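Local structure of glutamate receptor 1 (Adineta vaga, 4IO2) at residues E16-P19 with F20-A24; T35-G39 with Y40-L44; D167-A171 with G172-V176; L226-E230 with T231-D235. The protein binds L-glutamate in the ligand-binding domain described here, and as a whole receptor probably opens as a ligand-gated ion channel. All blocks are in the same frame, centred on the assembly; numbering follows the deposited sequence.

Contact 1 (E16-P19 with F20-A24); sequences ESVP and FTIVA
E16 lays its extended chain across the CG2 methyl of V23, the two side chains crossing at about a right angle with E16 CG 3.7 Å from V23 CG2. With CG anti to the backbone N (chi1 -176°), the E16 chain carries its carboxylate past that methyl to a pair of waters. One accepts from V23 N at 2.9 Å, the other lies 3.0 Å from V23 O, and E16 OE2 is 2.8 Å from the first and 2.6 Å from the second. Deeper in, S17 and T21 form an antiparallel hydrogen-bonded pair. S17 N bonds T21 O and T21 N returns to S17 O, both at 2.9 Å and nearly straight. F20 N adds a weak bond to the same S17 O, so F20 and T21 both face one residue: a classic beta bulge. The turn between S17 and F20 runs through the cis peptide before P19. Beyond it, V18 CG1 meets I22 CG1 at 4.1 Å, again with the side chains nearly perpendicular, and I22 CG1 also lies 3.8 Å from P19 CA. The F20 ring leads away from the bulge to edge-to-face stacks with Y40 and F242, while S17 OG hydrogen-bonds D85, a glutamate-binding residue.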
# COMPACT_ATOMS: atom_id res chain seq x y z
N GLU A 16 1.41 17.38 -14.33
CA GLU A 16 2.25 18.28 -13.56
C GLU A 16 1.92 18.23 -12.07
O GLU A 16 0.77 18.42 -11.67
CB GLU A 16 2.11 19.72 -14.11
CG GLU A 16 3.03 20.73 -13.41
CD GLU A 16 3.02 22.12 -14.01
OE1 GLU A 16 2.31 22.34 -15.00
OE2 GLU A 16 3.73 23.00 -13.46
N SER A 17 2.96 18.07 -11.25
CA SER A 17 2.82 18.04 -9.80
C SER A 17 4.23 17.99 -9.22
O SER A 17 4.87 16.94 -9.26
CB SER A 17 2.07 16.82 -9.34
OG SER A 17 1.90 16.89 -7.94
N VAL A 18 4.75 19.10 -8.70
CA VAL A 18 6.07 19.11 -8.15
C VAL A 18 6.12 18.34 -6.87
O VAL A 18 5.24 18.46 -6.04
CB VAL A 18 6.67 20.54 -7.98
CG1 VAL A 18 6.63 21.29 -9.28
CG2 VAL A 18 5.95 21.39 -6.88
N PRO A 19 7.19 17.53 -6.66
CA PRO A 19 8.37 17.19 -7.47
C PRO A 19 8.24 15.82 -8.17
O PRO A 19 9.26 15.22 -8.53
CB PRO A 19 9.47 17.17 -6.42
CG PRO A 19 8.76 16.42 -5.27
CD PRO A 19 7.32 16.93 -5.31
N PHE A 20 7.01 15.34 -8.37
CA PHE A 20 6.75 14.15 -9.17
C PHE A 20 7.04 14.41 -10.63
O PHE A 20 7.84 13.67 -11.26
CB PHE A 20 5.31 13.68 -8.97
CG PHE A 20 5.08 12.86 -7.71
CD1 PHE A 20 5.66 11.61 -7.58
CD2 PHE A 20 4.36 13.37 -6.65
CE1 PHE A 20 5.45 10.85 -6.42
CE2 PHE A 20 4.14 12.62 -5.48
CZ PHE A 20 4.69 11.37 -5.38
N THR A 21 6.38 15.44 -11.20
CA THR A 21 6.53 15.81 -12.58
C THR A 21 6.64 17.32 -12.60
O THR A 21 5.68 18.04 -12.34
CB THR A 21 5.36 15.29 -13.46
OG1 THR A 21 5.42 13.86 -13.47
CG2 THR A 21 5.44 15.82 -14.88
N ILE A 22 7.85 17.77 -12.91
CA ILE A 22 8.21 19.18 -12.87
C ILE A 22 8.37 19.67 -14.30
O ILE A 22 9.12 19.09 -15.06
CB ILE A 22 9.55 19.36 -12.16
CG1 ILE A 22 9.50 18.77 -10.74
CG2 ILE A 22 9.92 20.85 -12.11
CD1 ILE A 22 10.90 18.54 -10.10
N VAL A 23 7.62 20.70 -14.66
CA VAL A 23 7.55 21.20 -16.03
C VAL A 23 8.32 22.52 -16.10
O VAL A 23 8.01 23.46 -15.36
CB VAL A 23 6.07 21.39 -16.44
CG1 VAL A 23 5.94 21.99 -17.87
CG2 VAL A 23 5.31 20.07 -16.30
N ALA A 24 9.30 22.59 -16.99
CA ALA A 24 10.03 23.82 -17.26
C ALA A 24 9.94 24.23 -18.73
O ALA A 24 10.01 23.39 -19.62
CB ALA A 24 11.51 23.62 -16.90
O HOH W 1 6.29 22.24 -12.62
O HOH W 2 5.42 24.72 -14.43

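Contact 2 (T35-G39 with Y40-L44); sequences TKLTG and YVLDL
L42 and L37 both hold CG anti to their own carbonyl carbon (chi1 -75° and -54°), and in L42 this swings the branched end back over the strand that precedes its helix. The branch point does the touching: L42 CG sits 3.9 Å from L37 CB, with L42 CD1 also against that carbon. The second methyl, L42 CD2, turns the other way and rests 3.6 Å from T38 O, so the leucine straddles the final residues of strand 35-38. V23 and V14 also pack on L37, and T21 on L42.

G39 is the N-cap. D43 N donates to G39 O at 3.0 Å in a nearly straight bond, closing the first helical turn. The D43 side chain returns to the same residue by another route: a water 2.8 Å from D43 OD1 donates to that oxygen and accepts from G39 N at 3.0 Å, bridging the carboxylate and the backbone where the chain turns. OD2 is engaged separately, in a salt bridge to K240 and a hydrogen bond to W241, so the two oxygens divide their work between the helix start and helix 233-242. The backbone explains the glycine, since at its positive phi (131°) and extended psi a CB would be jammed against the carbonyl oxygen of T38. A strand that passes directly into a helix through a glycine at the N-cap, with a leucine of the first turn folded back on the strand, is a beta-alpha connection within one lobe of the clamshell ligand-binding fold.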
# COMPACT_ATOMS: atom_id res chain seq x y z
N THR A 35 9.68 22.27 -23.87
CA THR A 35 9.29 21.91 -22.54
C THR A 35 10.21 20.83 -22.05
O THR A 35 10.48 19.85 -22.78
CB THR A 35 7.86 21.35 -22.53
OG1 THR A 35 6.98 22.38 -23.01
CG2 THR A 35 7.45 20.92 -21.14
N LYS A 36 10.69 20.97 -20.82
CA LYS A 36 11.52 19.94 -20.22
C LYS A 36 10.83 19.40 -18.99
O LYS A 36 10.27 20.16 -18.20
CB LYS A 36 12.88 20.47 -19.81
CG LYS A 36 13.83 20.78 -20.94
CD LYS A 36 15.09 21.41 -20.36
CE LYS A 36 15.98 21.91 -21.43
NZ LYS A 36 16.28 20.79 -22.30
N LEU A 37 10.87 18.09 -18.85
CA LEU A 37 10.27 17.40 -17.71
C LEU A 37 11.34 16.70 -16.88
O LEU A 37 12.23 16.04 -17.42
CB LEU A 37 9.32 16.31 -18.17
CG LEU A 37 8.21 16.72 -19.13
CD1 LEU A 37 7.36 15.50 -19.46
CD2 LEU A 37 7.38 17.85 -18.50
N THR A 38 11.24 16.86 -15.57
CA THR A 38 12.10 16.20 -14.60
C THR A 38 11.23 15.76 -13.41
O THR A 38 10.07 16.17 -13.30
CB THR A 38 13.23 17.11 -14.09
OG1 THR A 38 12.67 18.30 -13.50
CG2 THR A 38 14.18 17.52 -15.24
N GLY A 39 11.79 14.95 -12.54
CA GLY A 39 11.16 14.61 -11.29
C GLY A 39 11.13 13.12 -11.02
O GLY A 39 11.65 12.30 -11.81
N TYR A 40 10.57 12.75 -9.87
CA TYR A 40 10.42 11.37 -9.47
C TYR A 40 9.82 10.51 -10.59
O TYR A 40 10.31 9.41 -10.84
CB TYR A 40 9.53 11.33 -8.21
CG TYR A 40 9.12 9.98 -7.67
CD1 TYR A 40 8.22 9.17 -8.35
CD2 TYR A 40 9.64 9.51 -6.49
CE1 TYR A 40 7.82 7.97 -7.82
CE2 TYR A 40 9.26 8.29 -5.97
CZ TYR A 40 8.34 7.52 -6.66
OH TYR A 40 7.94 6.29 -6.17
N VAL A 41 8.76 10.99 -11.22
CA VAL A 41 8.08 10.19 -12.25
C VAL A 41 8.99 9.93 -13.42
O VAL A 41 9.01 8.82 -13.98
CB VAL A 41 6.78 10.90 -12.71
CG1 VAL A 41 6.22 10.36 -14.01
CG2 VAL A 41 5.78 10.85 -11.57
N LEU A 42 9.70 10.94 -13.88
CA LEU A 42 10.59 10.78 -15.04
C LEU A 42 11.72 9.81 -14.71
O LEU A 42 12.09 8.97 -15.53
CB LEU A 42 11.13 12.14 -15.47
CG LEU A 42 10.15 13.07 -16.22
CD1 LEU A 42 9.70 12.47 -17.57
CD2 LEU A 42 8.91 13.46 -15.39
N ASP A 43 12.24 9.89 -13.48
CA ASP A 43 13.28 8.95 -13.10
C ASP A 43 12.71 7.51 -13.00
O ASP A 43 13.38 6.52 -13.37
CB ASP A 43 13.93 9.31 -11.74
CG ASP A 43 14.79 10.54 -11.79
OD1 ASP A 43 15.04 11.12 -12.87
OD2 ASP A 43 15.31 10.88 -10.69
N LEU A 44 11.51 7.39 -12.47
CA LEU A 44 10.86 6.08 -12.37
C LEU A 44 10.67 5.46 -13.78
O LEU A 44 10.93 4.27 -13.98
CB LEU A 44 9.52 6.21 -11.63
CG LEU A 44 8.70 4.93 -11.56
CD1 LEU A 44 9.46 3.77 -10.90
CD2 LEU A 44 7.39 5.19 -10.88
O HOH W 3 14.32 13.74 -13.72

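Contact 3 (D167-A171 with G172-V176); sequences DSLLA and GIIDV
L169 overlaps I174, its CD2 methyl 3.8 Å from I174 CG1, and the two side chains cross obliquely. The same CD2 lies 3.5 Å from D175 O, so one methyl covers the outgoing backbone as well as its neighbour's side chain. In I174, CG1 lies between the backbone N and the carbonyl carbon (chi1 56°), which turns that branch back against the helix, 3.8 Å from S168 CB. Cutting L169 back to an alanine is likely to leave I174 CG1 without its apolar partner and to open a gap toward L110 and L195, which also pack on this leucine. The backbone fixes the geometry: I173 N bonds S168 O at 2.9 Å, and G172 N reaches L169 O at 3.1 Å. I174 N adds a weak bond to S168 O. Further out, R112 donates to the carbonyls of L169 and I174 and forms a salt bridge to D175, which also pairs with R132. With G172 at positive phi (75°) and two bonds back into the last turn, this is a Schellman motif ending helix 162-170 and leading the chain toward strand 177-180, which ends at the glutamate-binding D180.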
# COMPACT_ATOMS: atom_id res chain seq x y z
N ASP A 167 -3.54 30.25 -3.75
CA ASP A 167 -3.95 31.66 -3.82
C ASP A 167 -5.20 31.95 -2.97
O ASP A 167 -5.30 33.00 -2.34
CB ASP A 167 -4.20 32.06 -5.26
CG ASP A 167 -2.93 32.06 -6.10
OD1 ASP A 167 -1.84 31.95 -5.53
OD2 ASP A 167 -3.02 32.16 -7.34
N SER A 168 -6.13 31.02 -2.92
CA SER A 168 -7.36 31.24 -2.18
C SER A 168 -7.12 31.21 -0.67
O SER A 168 -7.75 31.93 0.08
CB SER A 168 -8.41 30.21 -2.57
OG SER A 168 -8.77 30.36 -3.92
N LEU A 169 -6.22 30.33 -0.23
CA LEU A 169 -5.80 30.35 1.15
C LEU A 169 -5.09 31.66 1.48
O LEU A 169 -5.44 32.32 2.45
CB LEU A 169 -4.86 29.18 1.41
CG LEU A 169 -5.58 27.85 1.60
CD1 LEU A 169 -4.56 26.71 1.51
CD2 LEU A 169 -6.35 27.83 2.92
N LEU A 170 -4.14 32.05 0.66
CA LEU A 170 -3.36 33.25 0.99
C LEU A 170 -4.22 34.50 0.93
O LEU A 170 -3.89 35.50 1.58
CB LEU A 170 -2.18 33.37 0.05
CG LEU A 170 -1.11 32.31 0.27
CD1 LEU A 170 -0.10 32.42 -0.85
CD2 LEU A 170 -0.39 32.43 1.62
N ALA A 171 -5.33 34.48 0.20
CA ALA A 171 -6.20 35.65 0.05
C ALA A 171 -7.34 35.66 1.04
O ALA A 171 -8.10 36.63 1.08
CB ALA A 171 -6.73 35.74 -1.36
N GLY A 172 -7.42 34.65 1.89
CA GLY A 172 -8.44 34.55 2.92
C GLY A 172 -9.83 34.19 2.42
O GLY A 172 -10.83 34.37 3.13
N ILE A 173 -9.90 33.57 1.24
CA ILE A 173 -11.18 33.18 0.67
C ILE A 173 -11.62 31.83 1.25
O ILE A 173 -12.81 31.58 1.42
CB ILE A 173 -11.08 33.03 -0.84
CG1 ILE A 173 -10.77 34.38 -1.48
CG2 ILE A 173 -12.38 32.49 -1.43
CD1 ILE A 173 -10.31 34.28 -2.91
N ILE A 174 -10.66 30.94 1.48
CA ILE A 174 -10.95 29.71 2.20
C ILE A 174 -10.04 29.59 3.41
O ILE A 174 -9.00 30.27 3.50
CB ILE A 174 -10.77 28.47 1.27
CG1 ILE A 174 -9.36 28.44 0.66
CG2 ILE A 174 -11.84 28.50 0.20
CD1 ILE A 174 -9.10 27.19 -0.26
N ASP A 175 -10.43 28.76 4.36
CA ASP A 175 -9.59 28.53 5.55
C ASP A 175 -8.80 27.25 5.46
O ASP A 175 -7.75 27.15 6.11
CB ASP A 175 -10.46 28.52 6.81
CG ASP A 175 -11.09 29.87 7.11
OD1 ASP A 175 -10.40 30.90 6.92
OD2 ASP A 175 -12.30 29.85 7.44
N VAL A 176 -9.28 26.25 4.71
CA VAL A 176 -8.59 24.96 4.62
C VAL A 176 -8.79 24.39 3.23
O VAL A 176 -9.74 24.71 2.52
CB VAL A 176 -9.10 23.93 5.65
CG1 VAL A 176 -8.84 24.37 7.07
CG2 VAL A 176 -10.60 23.66 5.44

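Contact 4 (L226-E230 with T231-D235); sequences LSLRE and TGILD
T231 grips S227 O twice: its OG1 donates at 2.9 Å and its N at 3.0 Å, reaching the oxygen from opposite faces of the carbonyl plane. The hydroxyl can do this because chi1 (64°) sets OG1 between the backbone N and the carbonyl carbon, folded back over the last helical turn. Next, G232 N bonds R229 O at 3.1 Å, and I233 N and L234 N make weak bonds to L228 O; with G232 at phi 88°, this is a Schellman motif ending helix 218-230, and G232 is also at the N-cap position of helix 233-242. A water joins R229 O to D235 N across the break. On the apolar side L228 CD2 touches I233 CB at 4.0 Å, and L234 lies against the last turn, with CD2 4.0 Å from L228 CB and CD1 3.9 Å from R229 CB. Shortening L234 to an alanine is likely to leave L228 CB and R229 CB without this cover and to open a gap beside L44. Outward, S227 OG is held by K51, R229 bonds S101 O of its own chain and T206 of the second subunit, and E230 bonds S90 of that subunit. S227 O and R229 O thus find donors in the residues that leave the helix, while R229 and E230 also reach polar groups of the second subunit.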
# COMPACT_ATOMS: atom_id res chain seq x y z
N LEU A 226 7.43 -4.24 -8.19
CA LEU A 226 7.71 -4.90 -6.90
C LEU A 226 9.21 -5.12 -6.75
O LEU A 226 9.74 -5.02 -5.67
CB LEU A 226 6.94 -6.20 -6.85
CG LEU A 226 5.43 -5.99 -6.65
CD1 LEU A 226 4.64 -7.26 -7.00
CD2 LEU A 226 5.15 -5.54 -5.23
N SER A 227 9.92 -5.42 -7.83
CA SER A 227 11.36 -5.54 -7.78
C SER A 227 12.01 -4.20 -7.43
O SER A 227 12.95 -4.17 -6.62
CB SER A 227 11.90 -6.07 -9.11
OG SER A 227 13.30 -6.15 -9.04
N LEU A 228 11.54 -3.09 -8.02
CA LEU A 228 12.07 -1.79 -7.63
C LEU A 228 11.80 -1.48 -6.16
O LEU A 228 12.62 -0.85 -5.49
CB LEU A 228 11.48 -0.67 -8.50
CG LEU A 228 11.83 -0.65 -10.00
CD1 LEU A 228 11.23 0.57 -10.66
CD2 LEU A 228 13.35 -0.68 -10.22
N ARG A 229 10.65 -1.91 -5.65
CA ARG A 229 10.35 -1.75 -4.24
C ARG A 229 11.36 -2.55 -3.39
O ARG A 229 12.04 -1.99 -2.49
CB ARG A 229 8.89 -2.23 -4.00
CG ARG A 229 8.31 -2.08 -2.56
CD ARG A 229 6.99 -2.90 -2.35
NE ARG A 229 5.84 -2.31 -3.02
CZ ARG A 229 4.58 -2.71 -2.90
NH1 ARG A 229 4.26 -3.73 -2.12
NH2 ARG A 229 3.64 -2.10 -3.58
N GLU A 230 11.50 -3.83 -3.70
CA GLU A 230 12.30 -4.74 -2.89
C GLU A 230 13.76 -4.34 -2.85
O GLU A 230 14.41 -4.49 -1.82
CB GLU A 230 12.15 -6.18 -3.43
CG GLU A 230 10.77 -6.73 -3.11
CD GLU A 230 10.31 -7.89 -3.97
OE1 GLU A 230 11.10 -8.48 -4.69
OE2 GLU A 230 9.08 -8.13 -4.00
N THR A 231 14.29 -3.88 -3.99
CA THR A 231 15.70 -3.47 -4.09
C THR A 231 16.00 -2.05 -3.61
O THR A 231 17.15 -1.60 -3.67
CB THR A 231 16.23 -3.71 -5.54
OG1 THR A 231 15.52 -2.86 -6.47
CG2 THR A 231 16.08 -5.21 -5.93
N GLY A 232 14.99 -1.35 -3.11
CA GLY A 232 15.21 -0.04 -2.51
C GLY A 232 15.15 1.14 -3.45
O GLY A 232 15.35 2.27 -3.02
N ILE A 233 14.92 0.90 -4.75
CA ILE A 233 14.90 1.98 -5.72
C ILE A 233 13.78 2.98 -5.47
O ILE A 233 14.01 4.20 -5.56
CB ILE A 233 14.83 1.41 -7.15
CG1 ILE A 233 16.06 0.53 -7.46
CG2 ILE A 233 14.70 2.54 -8.17
CD1 ILE A 233 17.36 1.18 -7.28
N LEU A 234 12.60 2.51 -5.12
CA LEU A 234 11.52 3.45 -4.84
C LEU A 234 11.84 4.33 -3.63
O LEU A 234 11.56 5.52 -3.64
CB LEU A 234 10.18 2.75 -4.68
CG LEU A 234 9.73 1.87 -5.86
CD1 LEU A 234 8.36 1.27 -5.63
CD2 LEU A 234 9.73 2.65 -7.17
N ASP A 235 12.43 3.75 -2.60
CA ASP A 235 12.81 4.52 -1.43
C ASP A 235 13.89 5.53 -1.80
O ASP A 235 13.84 6.68 -1.34
CB ASP A 235 13.33 3.63 -0.32
CG ASP A 235 12.23 2.90 0.43
OD1 ASP A 235 11.04 3.19 0.20
OD2 ASP A 235 12.58 2.01 1.24
O HOH W 4 12.00 0.83 -2.33

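How the contacts relate
The four contacts follow one another along the chain. Contacts 1 and 2 have centres about 7 Å apart and share the antiparallel pair of strands 22-25 and 35-38, probably hydrogen-bonded through I22 N to T38 O and A24 O to K36 N; T21 OG1 also packs on V41 CB. Contact 4, about 18 Å from contact 2, packs on helix 40-52 where L44 touches L228 and L234. Contact 3 stands apart, about 39 Å from contact 4 between centres, on the opposite side of the chain's centre. This division fits the two-lobed clamshell of the family, with contacts 1, 2 and 4 in one lobe, contact 3 in the other, and the bound glutamate between them.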